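Local coordinates for uncharacterized protein (PDB 4WVA) that hydrolyses mannosylglycerate, a solute that thermophiles make under osmotic stress, to mannose and glycerate, as a GH63 glycosidase built on an (alpha/alpha)6 barrel, at residues A[103-108]-A[239-244]; A[233-238]-A[282-287]; A[301-306]-A[364-369]. All blocks are in the same frame, centred on the assembly; numbering follows the deposited sequence.

How the contacts relate
From the N terminus, residues 103-108 open contact 1, which closes on 239-244 with 130 residues between. Before it closes, 233-238 has already opened contact 2, so the two cross, and both draw on helix 235-254: its start belongs to contact 2, its next turn to contact 1. Contact 2 closes a 43-residue loop at 282-287. Contact 3 follows in series, joining 301-306 to 364-369 across 57 residues. The three touch directly: the Phe-237 ring packs on Gln-103 and Pro-105, Ala-239 on Leu-304, and Tyr-284 on Gly-302 and Pro-305. Together they link the loop entering helix 107-117, helix 235-254, the small sheet, helix 305-308 and helix 356-368 within the barrel domain.

Contact 1. Residues A[103-108]-A[239-244]; sequences QPPVVA and AILQRA
Pro-104 makes the first touch between the loop entering helix 107-117 and the flank of helix 235-254: its CB lies 3.8 Å from CD1, the chain end of Ile-240. The residue before it, Gln-103, probably binds substrate, and its OE1 is hydrogen-bonded to Trp-34 N, so the packing begins next to a presumed substrate-binding residue; Pro-104 and Ile-240 both also rest on the Trp-34 side chain. Pro-105 sits at the centre of an inverse gamma turn, closed by a hydrogen bond of 2.9 Å from Val-106 N to Pro-104 O. Its ring leans on two neighbouring residues of the helix, CD on Ile-240 CG2 and CG on Leu-241, where the CG-CB separation is 3.8 Å. The carbonyl behind the ring presses hard on the next turn: Pro-105 O is 3.1 Å from Ala-244 CB, a tight carbon-oxygen approach. At Val-106 the backbone itself is covered, with N 3.5 Å from Ile-240 CG2 and CB almost as close. With CG1 opposite its carbonyl carbon (chi1 -74°), Ile-240 splits its branches, sending CG2 to Pro-105 and Val-106 and CD1 to Pro-104. Val-107 turns its side chain from the contact toward Leu-135 of helix 121-146. Ala-108 then brings helix 107-117 against the third turn of helix 235-254, its CB 4.0 Å from Ala-244 CB and 3.6 Å from Ala-244 O; two methyl side chains allow this near approach. The contact is thus apolar side chains and backbone edges, buried throughout, and rests on fit rather than on polar bonds. Such close fitting is consistent with the helix surface fixing the course of the two-proline loop, while Gln-103 is held by Trp-34.

Contact 2. Residues A[233-238]-A[282-287]; sequences VDVGFN and GFYFSW
Val-233 and Trp-287 form an antiparallel hydrogen-bonded pair at the edge of a small sheet, and the chain runs from it straight into an N-capped helix, 235-254. Backbone bonds come first: Val-233 N gives to Trp-287 O at 2.8 Å, and Trp-287 N returns a bond to Val-233 O at 2.9 Å. A side-chain bond across the contact is nearly straight: Val-235 N points at Ser-286 OG over 3.0 Å with an N-H...O angle of 170°. Replacing Ser-286 by an alanine would probably leave this buried Val-235 N-H without its acceptor and weaken the hold of the strand on the helix start. Apolar contacts flank it. Val-235 CG2 lies 3.9 Å from Tyr-284 CB, while the phenol turns away to Glu-274, and the CB atoms of Val-233 and Trp-287 meet across the bridge; Trp-287 also packs on Leu-254 of the third subunit. Capping is the work of Asp-234, whose OD1 takes Gly-236 N at 2.9 Å, from well above the carboxylate plane, and whose OD2 accepts weakly from Phe-237 N. Its carbonyl is gripped twice: Asn-238 N and Asn-238 ND2 reach Asp-234 O from opposite faces, each at 3.0 Å.

Contact 3. Residues A[301-306]-A[364-369]; sequences AGFLPL and EGFRDY
The last turn of helix 356-368 meets the short helix 305-308 where Leu-306 packs against Gly-365, their CA atoms 4.3 Å apart. A side-chain carbon on Gly-365 would collide with Leu-306 CB. From there Leu-306 forks. Leu-306 CD1 stands over the centre of the Phe-366 ring, 3.5 Å from its centroid and 13° off the normal, a CH-pi contact; the extended end of the leucine chain (chi2 163°) carries it there. Leu-306 CD2 lies 3.9 Å from CD1 of Tyr-369. The same tyrosine turns its ring edge to Leu-306 O, with CE1 3.6 Å away, while its hydroxyl bonds to Pro-311 O. Phe-303 adds its CD1 at 3.9 Å from Phe-366 CZ. One water bridges the two segments, donating to Leu-306 O at 2.8 Å and to Asp-368 OD2 at 2.7 Å. Arg-367 holds the other oxygen, OD1, side-on with NE and NH2, and OD2 also forms a salt bridge with Arg-279 of the second subunit, whose His-312 stacks on Tyr-369. A close helix-to-helix approach at a glycine, flanked by leucine and aromatic side chains, thus joins two parts of the helical (alpha/alpha)6-barrel fold beside a subunit interface.

Contact 1. Residues A[103-108]-A[239-244]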
ATOM      1  N   GLN A 103     -13.002  24.079  -2.932  1.00 10.73           N
ATOM      2  CA  GLN A 103     -12.538  23.908  -1.540  1.00 10.24           C
ATOM      3  C   GLN A 103     -12.315  22.417  -1.308  1.00 10.21           C
ATOM      4  O   GLN A 103     -12.680  21.608  -2.147  1.00  9.83           O
ATOM      5  CB  GLN A 103     -13.557  24.453  -0.535  1.00 10.52           C
ATOM      6  CG  GLN A 103     -13.077  25.686   0.216  1.00 10.55           C
ATOM      7  CD  GLN A 103     -14.006  26.097   1.355  1.00 10.25           C
ATOM      8  OE1 GLN A 103     -15.107  25.539   1.541  1.00 10.03           O
ATOM      9  NE2 GLN A 103     -13.570  27.068   2.126  1.00 10.61           N
ATOM     10  N   PRO A 104     -11.732  22.046  -0.155  1.00 10.09           N
ATOM     11  CA  PRO A 104     -11.395  20.625  -0.011  1.00 10.05           C
ATOM     12  C   PRO A 104     -12.621  19.705  -0.095  1.00 10.17           C
ATOM     13  O   PRO A 104     -13.628  19.939   0.589  1.00 10.83           O
ATOM     14  CB  PRO A 104     -10.742  20.566   1.378  1.00  9.91           C
ATOM     15  CG  PRO A 104     -10.182  21.942   1.562  1.00  9.72           C
ATOM     16  CD  PRO A 104     -11.227  22.834   0.979  1.00 10.02           C
ATOM     17  N   PRO A 105     -12.530  18.647  -0.920  1.00 10.16           N
ATOM     18  CA  PRO A 105     -13.704  17.868  -1.298  1.00 10.25           C
ATOM     19  C   PRO A 105     -14.016  16.782  -0.272  1.00 10.75           C
ATOM     20  O   PRO A 105     -13.939  15.607  -0.570  1.00 10.65           O
ATOM     21  CB  PRO A 105     -13.306  17.296  -2.649  1.00 10.32           C
ATOM     22  CG  PRO A 105     -11.830  17.157  -2.579  1.00 10.41           C
ATOM     23  CD  PRO A 105     -11.364  18.344  -1.788  1.00 10.53           C
ATOM     24  N   VAL A 106     -14.346  17.196   0.950  1.00 11.08           N
ATOM     25  CA  VAL A 106     -14.657  16.236   2.006  1.00 11.61           C
ATOM     26  C   VAL A 106     -16.066  15.645   1.825  1.00 10.84           C
ATOM     27  O   VAL A 106     -16.438  14.681   2.494  1.00 10.14           O
ATOM     28  CB  VAL A 106     -14.457  16.882   3.386  1.00 13.27           C
ATOM     29  CG1 VAL A 106     -15.562  17.833   3.679  1.00 14.14           C
ATOM     30  CG2 VAL A 106     -14.400  15.832   4.494  1.00 14.10           C
ATOM     31  N   VAL A 107     -16.838  16.155   0.866  1.00 10.43           N
ATOM     32  CA  VAL A 107     -18.262  15.819   0.819  0.50 10.71           C
ATOM     33  C   VAL A 107     -18.544  14.321   0.580  1.00 10.34           C
ATOM     34  O   VAL A 107     -19.462  13.774   1.193  1.00 10.67           O
ATOM     35  CB  VAL A 107     -19.059  16.741  -0.146  0.50 11.09           C
ATOM     36  CG1 VAL A 107     -18.566  16.633  -1.583  0.50 11.49           C
ATOM     37  CG2 VAL A 107     -20.550  16.477  -0.015  0.50 11.53           C
ATOM     38  N   ALA A 108     -17.759  13.632  -0.246  1.00 10.04           N
ATOM     39  CA  ALA A 108     -18.085  12.204  -0.506  1.00  9.77           C
ATOM     40  C   ALA A 108     -17.968  11.346   0.741  1.00  9.84           C
ATOM     41  O   ALA A 108     -18.700  10.375   0.925  1.00  9.83           O
ATOM     42  CB  ALA A 108     -17.216  11.634  -1.613  1.00  9.98           C
ATOM     43  N   ALA A 239      -5.051  15.152   0.635  1.00  9.36           N
ATOM     44  CA  ALA A 239      -5.354  14.089   1.578  1.00  9.21           C
ATOM     45  C   ALA A 239      -6.851  13.915   1.684  1.00  8.92           C
ATOM     46  O   ALA A 239      -7.363  12.785   1.715  1.00  8.61           O
ATOM     47  CB  ALA A 239      -4.770  14.388   2.938  1.00  9.33           C
ATOM     48  N   ILE A 240      -7.565  15.034   1.742  1.00  8.74           N
ATOM     49  CA  ILE A 240      -9.032  14.997   1.811  1.00  8.77           C
ATOM     50  C   ILE A 240      -9.646  14.387   0.541  1.00  8.84           C
ATOM     51  O   ILE A 240     -10.593  13.570   0.607  1.00  9.20           O
ATOM     52  CB  ILE A 240      -9.588  16.412   2.151  1.00  8.51           C
ATOM     53  CG1 ILE A 240      -9.324  16.704   3.639  1.00  8.85           C
ATOM     54  CG2 ILE A 240     -11.071  16.554   1.826  1.00  8.73           C
ATOM     55  CD1 ILE A 240      -9.519  18.145   4.004  1.00  8.64           C
ATOM     56  N   LEU A 241      -9.094  14.744  -0.617  1.00  9.17           N
ATOM     57  CA  LEU A 241      -9.528  14.156  -1.888  1.00  9.46           C
ATOM     58  C   LEU A 241      -9.265  12.652  -1.962  1.00  9.48           C
ATOM     59  O   LEU A 241     -10.112  11.893  -2.427  1.00 10.14           O
ATOM     60  CB  LEU A 241      -8.882  14.883  -3.058  1.00  9.82           C
ATOM     61  CG  LEU A 241      -9.119  14.332  -4.475  1.00 10.17           C
ATOM     62  CD1 LEU A 241     -10.598  14.185  -4.801  1.00 10.53           C
ATOM     63  CD2 LEU A 241      -8.446  15.227  -5.501  1.00 10.66           C
ATOM     64  N   GLN A 242      -8.097  12.209  -1.506  1.00  9.80           N
ATOM     65  CA  GLN A 242      -7.808  10.770  -1.503  1.00 10.48           C
ATOM     66  C   GLN A 242      -8.825  10.041  -0.626  1.00  9.78           C
ATOM     67  O   GLN A 242      -9.350   9.007  -1.009  1.00  9.68           O
ATOM     68  CB  GLN A 242      -6.384  10.508  -1.023  1.00 12.28           C
ATOM     69  CG  GLN A 242      -6.022   9.033  -0.818  1.00 13.85           C
ATOM     70  CD  GLN A 242      -5.858   8.228  -2.109  1.00 15.87           C
ATOM     71  OE1 GLN A 242      -5.859   8.768  -3.218  1.00 17.53           O
ATOM     72  NE2 GLN A 242      -5.717   6.915  -1.952  1.00 16.71           N
ATOM     73  N   ARG A 243      -9.077  10.561   0.579  1.00  9.39           N
ATOM     74  CA  ARG A 243     -10.081   9.950   1.446  1.00  9.27           C
ATOM     75  C   ARG A 243     -11.448   9.930   0.764  1.00  9.21           C
ATOM     76  O   ARG A 243     -12.142   8.905   0.784  1.00  9.45           O
ATOM     77  CB  ARG A 243     -10.158  10.655   2.795  1.00  9.35           C
ATOM     78  CG  ARG A 243     -11.251  10.140   3.718  1.00  9.42           C
ATOM     79  CD  ARG A 243     -11.192   8.654   4.025  1.00  9.65           C
ATOM     80  NE  ARG A 243     -12.280   8.275   4.920  1.00 10.11           N
ATOM     81  CZ  ARG A 243     -12.227   8.326   6.260  1.00 10.60           C
ATOM     82  NH1 ARG A 243     -11.135   8.705   6.887  1.00 11.12           N
ATOM     83  NH2 ARG A 243     -13.282   7.981   6.976  1.00 11.41           N
ATOM     84  N   ALA A 244     -11.816  11.046   0.141  1.00  9.31           N
ATOM     85  CA  ALA A 244     -13.104  11.158  -0.499  1.00  9.71           C
ATOM     86  C   ALA A 244     -13.226  10.186  -1.677  1.00  9.69           C
ATOM     87  O   ALA A 244     -14.287   9.610  -1.875  1.00  9.92           O
ATOM     88  CB  ALA A 244     -13.352  12.588  -0.932  1.00  9.67           C
TER

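Contact 2. Residues A[233-238]-A[282-287]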
ATOM      1  N   VAL A 233       0.393  22.312  -4.854  1.00 10.50           N
ATOM      2  CA  VAL A 233      -0.153  21.023  -4.446  1.00 10.60           C
ATOM      3  C   VAL A 233      -0.278  21.078  -2.925  1.00 10.18           C
ATOM      4  O   VAL A 233       0.708  20.966  -2.195  1.00 10.31           O
ATOM      5  CB  VAL A 233       0.712  19.824  -4.897  1.00 10.42           C
ATOM      6  CG1 VAL A 233       0.150  18.528  -4.322  1.00 10.64           C
ATOM      7  CG2 VAL A 233       0.771  19.768  -6.424  1.00 10.82           C
ATOM      8  N   ASP A 234      -1.514  21.255  -2.448  1.00 10.14           N
ATOM      9  CA  ASP A 234      -1.814  21.348  -1.037  1.00 10.21           C
ATOM     10  C   ASP A 234      -1.967  19.943  -0.442  1.00 10.04           C
ATOM     11  O   ASP A 234      -2.822  19.153  -0.889  1.00 10.30           O
ATOM     12  CB  ASP A 234      -3.104  22.159  -0.838  1.00 10.00           C
ATOM     13  CG  ASP A 234      -3.599  22.163   0.606  1.00 10.48           C
ATOM     14  OD1 ASP A 234      -2.812  21.934   1.551  1.00 10.55           O
ATOM     15  OD2 ASP A 234      -4.824  22.396   0.788  1.00 10.94           O
ATOM     16  N   VAL A 235      -1.180  19.643   0.577  1.00  9.85           N
ATOM     17  CA  VAL A 235      -1.286  18.352   1.234  1.00  9.79           C
ATOM     18  C   VAL A 235      -2.674  18.138   1.843  1.00  9.44           C
ATOM     19  O   VAL A 235      -3.216  17.033   1.793  1.00  9.13           O
ATOM     20  CB  VAL A 235      -0.171  18.115   2.285  1.00 10.14           C
ATOM     21  CG1 VAL A 235      -0.213  19.123   3.426  1.00 10.26           C
ATOM     22  CG2 VAL A 235      -0.245  16.703   2.821  1.00 10.37           C
ATOM     23  N   GLY A 236      -3.266  19.199   2.406  1.00  9.28           N
ATOM     24  CA  GLY A 236      -4.588  19.072   2.995  1.00  9.28           C
ATOM     25  C   GLY A 236      -5.668  18.726   1.974  1.00  9.04           C
ATOM     26  O   GLY A 236      -6.402  17.752   2.146  1.00  8.66           O
ATOM     27  N   PHE A 237      -5.756  19.530   0.912  1.00  8.77           N
ATOM     28  CA  PHE A 237      -6.723  19.337  -0.163  1.00  9.33           C
ATOM     29  C   PHE A 237      -6.592  17.920  -0.704  1.00  9.18           C
ATOM     30  O   PHE A 237      -7.559  17.211  -0.846  1.00  9.30           O
ATOM     31  CB  PHE A 237      -6.492  20.360  -1.275  1.00  9.32           C
ATOM     32  CG  PHE A 237      -7.637  20.494  -2.238  1.00  9.73           C
ATOM     33  CD1 PHE A 237      -7.871  19.539  -3.195  1.00  9.88           C
ATOM     34  CD2 PHE A 237      -8.463  21.614  -2.205  1.00  9.60           C
ATOM     35  CE1 PHE A 237      -8.920  19.670  -4.084  1.00 10.12           C
ATOM     36  CE2 PHE A 237      -9.505  21.752  -3.091  1.00 10.04           C
ATOM     37  CZ  PHE A 237      -9.743  20.782  -4.027  1.00 10.34           C
ATOM     38  N   ASN A 238      -5.363  17.503  -0.963  1.00  9.32           N
ATOM     39  CA  ASN A 238      -5.133  16.196  -1.561  1.00  9.36           C
ATOM     40  C   ASN A 238      -5.367  15.011  -0.645  1.00  9.20           C
ATOM     41  O   ASN A 238      -5.849  13.966  -1.095  1.00  9.35           O
ATOM     42  CB  ASN A 238      -3.747  16.157  -2.206  1.00  9.13           C
ATOM     43  CG  ASN A 238      -3.757  16.825  -3.563  1.00  9.27           C
ATOM     44  OD1 ASN A 238      -4.180  16.227  -4.551  1.00  9.54           O
ATOM     45  ND2 ASN A 238      -3.353  18.096  -3.609  1.00  9.50           N
ATOM     46  N   GLY A 282      10.725  14.717   8.347  1.00 13.55           N
ATOM     47  CA  GLY A 282       9.797  13.807   8.971  1.00 13.13           C
ATOM     48  C   GLY A 282       8.382  14.370   8.997  1.00 12.46           C
ATOM     49  O   GLY A 282       7.705  14.351  10.019  1.00 12.80           O
ATOM     50  N   PHE A 283       7.934  14.854   7.849  1.00 11.89           N
ATOM     51  CA  PHE A 283       6.623  15.486   7.761  1.00 11.15           C
ATOM     52  C   PHE A 283       6.174  15.581   6.310  1.00 10.79           C
ATOM     53  O   PHE A 283       6.981  15.447   5.411  1.00 10.91           O
ATOM     54  CB  PHE A 283       6.717  16.895   8.356  1.00 11.03           C
ATOM     55  CG  PHE A 283       5.442  17.367   8.962  1.00 10.88           C
ATOM     56  CD1 PHE A 283       5.004  16.831  10.164  1.00 11.02           C
ATOM     57  CD2 PHE A 283       4.671  18.340   8.345  1.00 10.83           C
ATOM     58  CE1 PHE A 283       3.814  17.246  10.741  1.00 11.17           C
ATOM     59  CE2 PHE A 283       3.487  18.765   8.927  1.00 10.90           C
ATOM     60  CZ  PHE A 283       3.062  18.230  10.130  1.00 10.99           C
ATOM     61  N   TYR A 284       4.870  15.769   6.100  1.00 10.79           N
ATOM     62  CA  TYR A 284       4.332  15.985   4.764  1.00 10.59           C
ATOM     63  C   TYR A 284       4.281  17.482   4.457  1.00 10.98           C
ATOM     64  O   TYR A 284       3.760  18.264   5.265  1.00 11.44           O
ATOM     65  CB  TYR A 284       2.914  15.448   4.632  1.00 10.66           C
ATOM     66  CG  TYR A 284       2.762  13.933   4.652  1.00 10.63           C
ATOM     67  CD1 TYR A 284       2.846  13.197   3.489  1.00 10.52           C
ATOM     68  CD2 TYR A 284       2.480  13.255   5.834  1.00 10.66           C
ATOM     69  CE1 TYR A 284       2.652  11.820   3.485  1.00 10.70           C
ATOM     70  CE2 TYR A 284       2.304  11.883   5.852  1.00 11.07           C
ATOM     71  CZ  TYR A 284       2.393  11.165   4.677  1.00 11.06           C
ATOM     72  OH  TYR A 284       2.208   9.795   4.709  1.00 12.88           O
ATOM     73  N   PHE A 285       4.782  17.857   3.288  1.00 10.69           N
ATOM     74  CA  PHE A 285       4.772  19.251   2.843  1.00 10.82           C
ATOM     75  C   PHE A 285       3.879  19.434   1.633  1.00 10.62           C
ATOM     76  O   PHE A 285       3.812  18.572   0.760  1.00 11.28           O
ATOM     77  CB  PHE A 285       6.179  19.704   2.434  1.00 11.17           C
ATOM     78  CG  PHE A 285       7.151  19.854   3.582  1.00 12.54           C
ATOM     79  CD1 PHE A 285       6.747  20.329   4.815  1.00 12.88           C
ATOM     80  CD2 PHE A 285       8.502  19.552   3.396  1.00 13.49           C
ATOM     81  CE1 PHE A 285       7.661  20.476   5.858  1.00 13.43           C
ATOM     82  CE2 PHE A 285       9.413  19.695   4.435  1.00 13.84           C
ATOM     83  CZ  PHE A 285       8.985  20.148   5.665  1.00 13.88           C
ATOM     84  N   SER A 286       3.239  20.601   1.555  1.00 10.41           N
ATOM     85  CA  SER A 286       2.674  21.056   0.302  1.00 10.35           C
ATOM     86  C   SER A 286       3.825  21.454  -0.640  1.00 10.54           C
ATOM     87  O   SER A 286       4.953  21.713  -0.184  1.00 11.05           O
ATOM     88  CB  SER A 286       1.749  22.246   0.554  1.00 10.28           C
ATOM     89  OG  SER A 286       0.638  21.883   1.369  1.00 10.53           O
ATOM     90  N   TRP A 287       3.531  21.470  -1.943  1.00 10.85           N
ATOM     91  CA  TRP A 287       4.495  21.808  -2.972  1.00 10.95           C
ATOM     92  C   TRP A 287       4.103  23.048  -3.762  1.00 11.38           C
ATOM     93  O   TRP A 287       2.945  23.235  -4.130  1.00 11.29           O
ATOM     94  CB  TRP A 287       4.687  20.648  -3.930  1.00 11.08           C
ATOM     95  CG  TRP A 287       5.383  19.452  -3.386  1.00 11.17           C
ATOM     96  CD1 TRP A 287       5.966  19.295  -2.162  1.00 11.16           C
ATOM     97  CD2 TRP A 287       5.612  18.236  -4.092  1.00 11.32           C
ATOM     98  NE1 TRP A 287       6.533  18.048  -2.069  1.00 11.51           N
ATOM     99  CE2 TRP A 287       6.327  17.384  -3.241  1.00 11.56           C
ATOM    100  CE3 TRP A 287       5.255  17.776  -5.366  1.00 11.82           C
ATOM    101  CZ2 TRP A 287       6.710  16.098  -3.625  1.00 11.73           C
ATOM    102  CZ3 TRP A 287       5.634  16.500  -5.738  1.00 12.41           C
ATOM    103  CH2 TRP A 287       6.346  15.679  -4.866  1.00 12.33           C
TER

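Contact 3. Residues A[301-306]-A[364-369]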
ATOM      1  N   ALA A 301      -2.128  20.707   8.314  1.00  8.80           N
ATOM      2  CA  ALA A 301      -2.559  20.002   7.103  1.00  9.00           C
ATOM      3  C   ALA A 301      -1.683  18.789   6.793  1.00  8.67           C
ATOM      4  O   ALA A 301      -2.144  17.819   6.217  1.00  8.91           O
ATOM      5  CB  ALA A 301      -2.571  20.934   5.904  1.00  8.98           C
ATOM      6  N   GLY A 302      -0.422  18.854   7.191  1.00  8.98           N
ATOM      7  CA  GLY A 302       0.512  17.764   6.992  1.00  8.98           C
ATOM      8  C   GLY A 302       0.226  16.500   7.782  1.00  9.33           C
ATOM      9  O   GLY A 302       0.846  15.489   7.511  1.00  9.52           O
ATOM     10  N   PHE A 303      -0.690  16.557   8.753  1.00  9.28           N
ATOM     11  CA  PHE A 303      -1.184  15.366   9.444  1.00  9.50           C
ATOM     12  C   PHE A 303      -2.331  14.697   8.674  1.00  9.45           C
ATOM     13  O   PHE A 303      -2.646  13.532   8.928  1.00  8.98           O
ATOM     14  CB  PHE A 303      -1.672  15.692  10.855  1.00  9.62           C
ATOM     15  CG  PHE A 303      -0.580  16.041  11.818  1.00  9.96           C
ATOM     16  CD1 PHE A 303       0.060  15.038  12.549  1.00  9.99           C
ATOM     17  CD2 PHE A 303      -0.206  17.354  12.006  1.00  9.84           C
ATOM     18  CE1 PHE A 303       1.064  15.351  13.446  1.00  9.85           C
ATOM     19  CE2 PHE A 303       0.808  17.677  12.908  1.00  9.94           C
ATOM     20  CZ  PHE A 303       1.446  16.678  13.605  1.00  9.90           C
ATOM     21  N   LEU A 304      -2.917  15.391   7.700  1.00  9.34           N
ATOM     22  CA  LEU A 304      -4.147  14.895   7.096  1.00  9.43           C
ATOM     23  C   LEU A 304      -3.964  13.629   6.241  1.00  9.07           C
ATOM     24  O   LEU A 304      -4.932  12.919   6.045  1.00  9.31           O
ATOM     25  CB  LEU A 304      -4.892  16.000   6.356  1.00  9.59           C
ATOM     26  CG  LEU A 304      -5.498  17.072   7.275  1.00  9.69           C
ATOM     27  CD1 LEU A 304      -6.005  18.212   6.419  1.00  9.50           C
ATOM     28  CD2 LEU A 304      -6.622  16.496   8.124  1.00  9.74           C
ATOM     29  N   PRO A 305      -2.735  13.294   5.800  1.00  9.25           N
ATOM     30  CA  PRO A 305      -2.660  11.970   5.143  1.00  9.33           C
ATOM     31  C   PRO A 305      -3.078  10.796   6.032  1.00  9.26           C
ATOM     32  O   PRO A 305      -3.455   9.747   5.527  1.00  9.69           O
ATOM     33  CB  PRO A 305      -1.212  11.903   4.655  1.00  9.48           C
ATOM     34  CG  PRO A 305      -0.895  13.329   4.371  1.00  9.41           C
ATOM     35  CD  PRO A 305      -1.523  14.078   5.528  1.00  9.29           C
ATOM     36  N   LEU A 306      -3.036  10.962   7.346  1.00  9.37           N
ATOM     37  CA  LEU A 306      -3.590   9.930   8.226  1.00  9.80           C
ATOM     38  C   LEU A 306      -5.078   9.671   7.942  1.00  9.59           C
ATOM     39  O   LEU A 306      -5.539   8.527   7.960  1.00  9.38           O
ATOM     40  CB  LEU A 306      -3.400  10.328   9.682  1.00 10.22           C
ATOM     41  CG  LEU A 306      -1.964  10.489  10.165  1.00 10.75           C
ATOM     42  CD1 LEU A 306      -1.939  11.273  11.472  1.00 11.30           C
ATOM     43  CD2 LEU A 306      -1.265   9.144  10.304  1.00 11.49           C
ATOM     44  N   GLU A 364      -9.402  11.163  13.945  1.00 10.83           N
ATOM     45  CA  GLU A 364      -9.900  10.050  13.130  1.00 11.50           C
ATOM     46  C   GLU A 364      -8.720   9.271  12.534  1.00 11.04           C
ATOM     47  O   GLU A 364      -8.683   8.051  12.612  1.00 10.44           O
ATOM     48  CB  GLU A 364     -10.828  10.561  12.021  1.00 12.74           C
ATOM     49  CG  GLU A 364     -12.238  10.847  12.502  1.00 14.33           C
ATOM     50  CD  GLU A 364     -13.098   9.606  12.582  1.00 15.81           C
ATOM     51  OE1 GLU A 364     -12.912   8.704  11.738  1.00 16.27           O
ATOM     52  OE2 GLU A 364     -14.006   9.547  13.439  1.00 18.36           O
ATOM     53  N   GLY A 365      -7.782   9.992  11.922  1.00 10.54           N
ATOM     54  CA  GLY A 365      -6.622   9.357  11.279  1.00 10.18           C
ATOM     55  C   GLY A 365      -5.761   8.626  12.290  1.00 10.43           C
ATOM     56  O   GLY A 365      -5.384   7.470  12.075  1.00 10.63           O
ATOM     57  N   PHE A 366      -5.452   9.276  13.408  1.00 10.49           N
ATOM     58  CA  PHE A 366      -4.629   8.619  14.409  1.00 10.66           C
ATOM     59  C   PHE A 366      -5.302   7.369  14.965  1.00 11.18           C
ATOM     60  O   PHE A 366      -4.632   6.343  15.164  1.00 10.88           O
ATOM     61  CB  PHE A 366      -4.207   9.573  15.526  1.00 10.68           C
ATOM     62  CG  PHE A 366      -2.978  10.385  15.211  1.00 10.61           C
ATOM     63  CD1 PHE A 366      -1.773   9.755  14.865  1.00 10.76           C
ATOM     64  CD2 PHE A 366      -2.994  11.765  15.296  1.00 10.79           C
ATOM     65  CE1 PHE A 366      -0.647  10.487  14.587  1.00 10.89           C
ATOM     66  CE2 PHE A 366      -1.854  12.504  15.036  1.00 10.85           C
ATOM     67  CZ  PHE A 366      -0.676  11.867  14.685  1.00 10.78           C
ATOM     68  N   ARG A 367      -6.613   7.433  15.193  1.00 11.14           N
ATOM     69  CA  ARG A 367      -7.376   6.263  15.649  1.00 11.70           C
ATOM     70  C   ARG A 367      -7.220   5.123  14.666  1.00 11.04           C
ATOM     71  O   ARG A 367      -6.999   3.974  15.066  1.00 11.03           O
ATOM     72  CB  ARG A 367      -8.857   6.619  15.833  1.00 13.28           C
ATOM     73  CG  ARG A 367      -9.733   5.500  16.399  1.00 15.15           C
ATOM     74  CD  ARG A 367     -10.232   4.482  15.370  1.00 16.60           C
ATOM     75  NE  ARG A 367     -10.652   5.136  14.129  1.00 17.72           N
ATOM     76  CZ  ARG A 367     -11.838   5.706  13.913  1.00 19.54           C
ATOM     77  NH1 ARG A 367     -12.787   5.686  14.849  1.00 21.59           N
ATOM     78  NH2 ARG A 367     -12.078   6.296  12.740  1.00 18.29           N
ATOM     79  N   ASP A 368      -7.325   5.431  13.382  1.00 10.66           N
ATOM     80  CA  ASP A 368      -7.271   4.410  12.347  1.00 10.68           C
ATOM     81  C   ASP A 368      -5.900   3.713  12.338  1.00 11.03           C
ATOM     82  O   ASP A 368      -5.793   2.550  11.924  1.00 11.27           O
ATOM     83  CB  ASP A 368      -7.518   5.030  10.970  1.00 10.63           C
ATOM     84  CG  ASP A 368      -8.942   5.520  10.769  1.00 10.68           C
ATOM     85  OD1 ASP A 368      -9.865   5.114  11.520  1.00 10.41           O
ATOM     86  OD2 ASP A 368      -9.150   6.313   9.810  1.00 10.79           O
ATOM     87  N   TYR A 369      -4.865   4.427  12.777  1.00 11.08           N
ATOM     88  CA  TYR A 369      -3.503   3.882  12.844  1.00 11.35           C
ATOM     89  C   TYR A 369      -3.160   3.303  14.222  1.00 11.63           C
ATOM     90  O   TYR A 369      -2.016   2.932  14.469  1.00 12.88           O
ATOM     91  CB  TYR A 369      -2.472   4.945  12.387  1.00 11.22           C
ATOM     92  CG  TYR A 369      -2.400   5.033  10.871  1.00 10.80           C
ATOM     93  CD1 TYR A 369      -3.270   5.834  10.160  1.00 10.57           C
ATOM     94  CD2 TYR A 369      -1.515   4.242  10.142  1.00 10.46           C
ATOM     95  CE1 TYR A 369      -3.264   5.872   8.781  1.00 10.31           C
ATOM     96  CE2 TYR A 369      -1.505   4.260   8.753  1.00 10.12           C
ATOM     97  CZ  TYR A 369      -2.358   5.098   8.076  1.00 10.29           C
ATOM     98  OH  TYR A 369      -2.365   5.169   6.715  1.00 10.45           O
TER
HETATM   99  O   HOH W   1      -7.486   6.565   7.690  1.00 10.99           O